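PDB 6TJA: SVS_variant_AS1 from Streptomyces sp. CWA1, which probably cyclises geranylgeranyl diphosphate to the diterpene spiroviolene, being a double mutant of a reconstructed ancestral terpene cyclase. Local coordinates for residues Ala107-Arg112 against Glu120-Arg125. Sequence-based numbering, arbitrary orientation.
Sequences AGRVQR and EDNGDR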
ATOM      1  N   ALA A 107     -10.551  -3.938   5.830  1.00 29.07           N
ATOM      2  CA  ALA A 107      -9.152  -3.621   5.450  1.00 25.88           C
ATOM      3  C   ALA A 107      -9.029  -2.109   5.262  1.00 27.85           C
ATOM      4  O   ALA A 107      -8.000  -1.507   5.664  1.00 25.49           O
ATOM      5  CB  ALA A 107      -8.756  -4.337   4.194  1.00 27.00           C
ATOM      6  N   GLY A 108     -10.056  -1.515   4.679  1.00 25.64           N
ATOM      7  CA  GLY A 108     -10.083  -0.066   4.423  1.00 27.99           C
ATOM      8  C   GLY A 108     -10.221   0.710   5.712  1.00 25.02           C
ATOM      9  O   GLY A 108      -9.481   1.694   5.876  1.00 25.44           O
ATOM     10  N   ARG A 109     -11.117   0.288   6.600  1.00 27.56           N
ATOM     11  CA  ARG A 109     -11.367   0.988   7.896  1.00 31.38           C
ATOM     12  C   ARG A 109     -10.109   0.870   8.775  1.00 30.74           C
ATOM     13  O   ARG A 109      -9.681   1.880   9.307  1.00 30.72           O
ATOM     14  CB  ARG A 109     -12.635   0.494   8.601  1.00 33.68           C
ATOM     15  CG  ARG A 109     -13.945   0.877   7.907  1.00 42.59           C
ATOM     16  CD  ARG A 109     -15.249   0.637   8.668  1.00 41.32           C
ATOM     17  NE  ARG A 109     -15.201  -0.624   9.380  1.00 50.07           N
ATOM     18  CZ  ARG A 109     -15.676  -1.800   8.931  1.00 61.91           C
ATOM     19  NH1 ARG A 109     -16.290  -1.889   7.756  1.00 57.78           N
ATOM     20  NH2 ARG A 109     -15.543  -2.890   9.681  1.00 57.07           N
ATOM     21  N   VAL A 110      -9.503  -0.313   8.887  1.00 29.85           N
ATOM     22  CA  VAL A 110      -8.304  -0.525   9.748  1.00 29.64           C
ATOM     23  C   VAL A 110      -7.122   0.286   9.185  1.00 30.01           C
ATOM     24  O   VAL A 110      -6.457   1.011   9.961  1.00 26.51           O
ATOM     25  CB  VAL A 110      -7.987  -2.022   9.875  1.00 28.33           C
ATOM     26  CG1 VAL A 110      -6.675  -2.280  10.584  1.00 30.41           C
ATOM     27  CG2 VAL A 110      -9.115  -2.720  10.590  1.00 29.61           C
ATOM     28  N   GLN A 111      -6.879   0.183   7.880  1.00 25.92           N
ATOM     29  CA  GLN A 111      -5.772   0.924   7.248  1.00 26.93           C
ATOM     30  C   GLN A 111      -5.972   2.435   7.528  1.00 26.46           C
ATOM     31  O   GLN A 111      -5.026   3.071   7.993  1.00 24.06           O
ATOM     32  CB  GLN A 111      -5.626   0.496   5.788  1.00 23.93           C
ATOM     33  CG  GLN A 111      -4.463   1.167   5.084  1.00 23.11           C
ATOM     34  CD  GLN A 111      -3.086   0.769   5.564  1.00 24.17           C
ATOM     35  OE1 GLN A 111      -2.846  -0.374   6.000  1.00 24.79           O
ATOM     36  NE2 GLN A 111      -2.151   1.713   5.437  1.00 22.30           N
ATOM     37  N   ARG A 112      -7.175   2.976   7.360  1.00 26.77           N
ATOM     38  CA  ARG A 112      -7.439   4.418   7.579  1.00 26.77           C
ATOM     39  C   ARG A 112      -7.133   4.802   9.034  1.00 26.32           C
ATOM     40  O   ARG A 112      -6.459   5.821   9.235  1.00 25.71           O
ATOM     41  CB  ARG A 112      -8.862   4.797   7.171  1.00 26.86           C
ATOM     42  CG  ARG A 112      -9.136   6.296   7.266  1.00 26.80           C
ATOM     43  CD  ARG A 112      -8.298   7.075   6.271  1.00 27.64           C
ATOM     44  NE  ARG A 112      -8.299   8.510   6.471  1.00 26.90           N
ATOM     45  CZ  ARG A 112      -7.403   9.348   5.954  1.00 31.35           C
ATOM     46  NH1 ARG A 112      -6.424   8.891   5.188  1.00 31.17           N
ATOM     47  NH2 ARG A 112      -7.518  10.653   6.169  1.00 31.67           N
ATOM     48  N   GLU A 120     -12.260   6.990  14.184  1.00 42.89           N
ATOM     49  CA  GLU A 120     -13.057   6.384  15.220  1.00 49.81           C
ATOM     50  C   GLU A 120     -13.195   4.906  14.927  1.00 47.30           C
ATOM     51  O   GLU A 120     -13.136   4.514  13.813  1.00 54.08           O
ATOM     52  CB  GLU A 120     -14.401   7.088  15.332  1.00 52.51           C
ATOM     53  CG  GLU A 120     -14.395   8.107  16.456  1.00 54.68           C
ATOM     54  CD  GLU A 120     -15.419   9.185  16.303  1.00 61.51           C
ATOM     55  OE1 GLU A 120     -16.529   8.876  15.883  1.00 60.60           O
ATOM     56  OE2 GLU A 120     -15.119  10.342  16.619  1.00 58.85           O
ATOM     57  N   ASP A 121     -13.304   4.090  15.947  1.00 47.64           N
ATOM     58  CA  ASP A 121     -13.363   2.653  15.810  1.00 47.47           C
ATOM     59  C   ASP A 121     -14.520   1.945  15.154  1.00 53.90           C
ATOM     60  O   ASP A 121     -14.320   0.940  14.518  1.00 54.44           O
ATOM     61  CB  ASP A 121     -12.989   1.959  17.114  1.00 52.06           C
ATOM     62  CG  ASP A 121     -14.093   1.931  18.109  1.00 54.13           C
ATOM     63  OD1 ASP A 121     -13.857   2.251  19.261  1.00 57.83           O
ATOM     64  OD2 ASP A 121     -15.216   1.607  17.741  1.00 57.12           O
ATOM     65  N   ASN A 122     -15.721   2.461  15.371  1.00 61.47           N
ATOM     66  CA  ASN A 122     -16.983   1.874  14.961  1.00 62.48           C
ATOM     67  C   ASN A 122     -17.215   0.394  15.340  1.00 55.84           C
ATOM     68  O   ASN A 122     -17.424  -0.457  14.510  1.00 54.99           O
ATOM     69  CB  ASN A 122     -17.468   2.301  13.564  1.00 70.41           C
ATOM     70  CG  ASN A 122     -16.649   1.745  12.451  1.00 71.28           C
ATOM     71  OD1 ASN A 122     -16.443   0.561  12.378  1.00 76.81           O
ATOM     72  ND2 ASN A 122     -16.195   2.605  11.560  1.00 68.28           N
ATOM     73  N   GLY A 123     -17.167   0.138  16.636  1.00 54.18           N
ATOM     74  CA  GLY A 123     -17.434  -1.152  17.239  1.00 58.71           C
ATOM     75  C   GLY A 123     -16.328  -2.165  17.011  1.00 54.31           C
ATOM     76  O   GLY A 123     -16.531  -3.359  17.233  1.00 54.48           O
ATOM     77  N   ASP A 124     -15.158  -1.706  16.571  1.00 51.89           N
ATOM     78  CA  ASP A 124     -14.074  -2.618  16.339  1.00 44.34           C
ATOM     79  C   ASP A 124     -13.036  -2.598  17.430  1.00 41.57           C
ATOM     80  O   ASP A 124     -12.372  -1.622  17.610  1.00 40.27           O
ATOM     81  CB  ASP A 124     -13.463  -2.149  15.096  1.00 46.42           C
ATOM     82  CG  ASP A 124     -12.812  -3.174  14.432  1.00 51.55           C
ATOM     83  OD1 ASP A 124     -12.215  -4.018  15.102  1.00 46.38           O
ATOM     84  OD2 ASP A 124     -12.957  -3.319  13.233  1.00 60.80           O
ATOM     85  N   ARG A 125     -12.836  -3.711  18.106  1.00 43.43           N
ATOM     86  CA  ARG A 125     -11.934  -3.685  19.288  1.00 45.11           C
ATOM     87  C   ARG A 125     -10.462  -3.756  18.839  1.00 42.32           C
ATOM     88  O   ARG A 125      -9.571  -3.405  19.655  1.00 41.69           O
ATOM     89  CB  ARG A 125     -12.314  -4.822  20.238  1.00 51.12           C
ATOM     90  CG  ARG A 125     -12.176  -6.217  19.643  1.00 54.99           C
ATOM     91  CD  ARG A 125     -12.467  -7.269  20.697  1.00 63.40           C
ATOM     92  NE  ARG A 125     -12.039  -8.609  20.305  1.00 64.88           N
ATOM     93  CZ  ARG A 125     -12.697  -9.405  19.466  1.00 59.88           C
ATOM     94  NH1 ARG A 125     -13.818  -9.002  18.886  1.00 56.05           N
ATOM     95  NH2 ARG A 125     -12.210 -10.603  19.197  1.00 59.37           N
TER
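Arg109 reaches across to an acidic residue of the following loop yet stops short of a salt bridge: its NH2 lies 4.4 Å from Asp124 OD2, which sits at the edge of the guanidinium, near its plane. Its closest contact is instead with Asn122, met by the CD-NE part of the chain, an example of a long side chain joining helix to loop along its length and not only through its charged end. Leaving helix 100-115 with CG anti to the carbonyl carbon (chi1 -69°) and bending at chi3, the arginine passes across the Asn122 amide, the two side chains crossing at about a right angle. Arg109 CD packs against Asn122 ND2 at 3.6 Å. Arg109 NE comes within 3.5 Å of Asn122 OD1. The amide and guanidinium planes are turned 62° apart. The carboxylate of Asp124 has closer partners: OD1 forms a salt bridge with Arg90 and accepts the backbone N-H of Phe126, so Arg109 would add a longer-range attraction. With an alanine here, CD and NE would be gone, which would probably leave the Asn122 amide freer to turn and Asp124 with one positive charge fewer nearby. Asp121 shapes the loop itself, its OD2 accepting from Gly123 N at 2.7 Å. This is an Asx turn; three residues after Asp121, Asp124 caps the start of helix 126-140, in an interhelical connection of the all-helical terpene synthase fold.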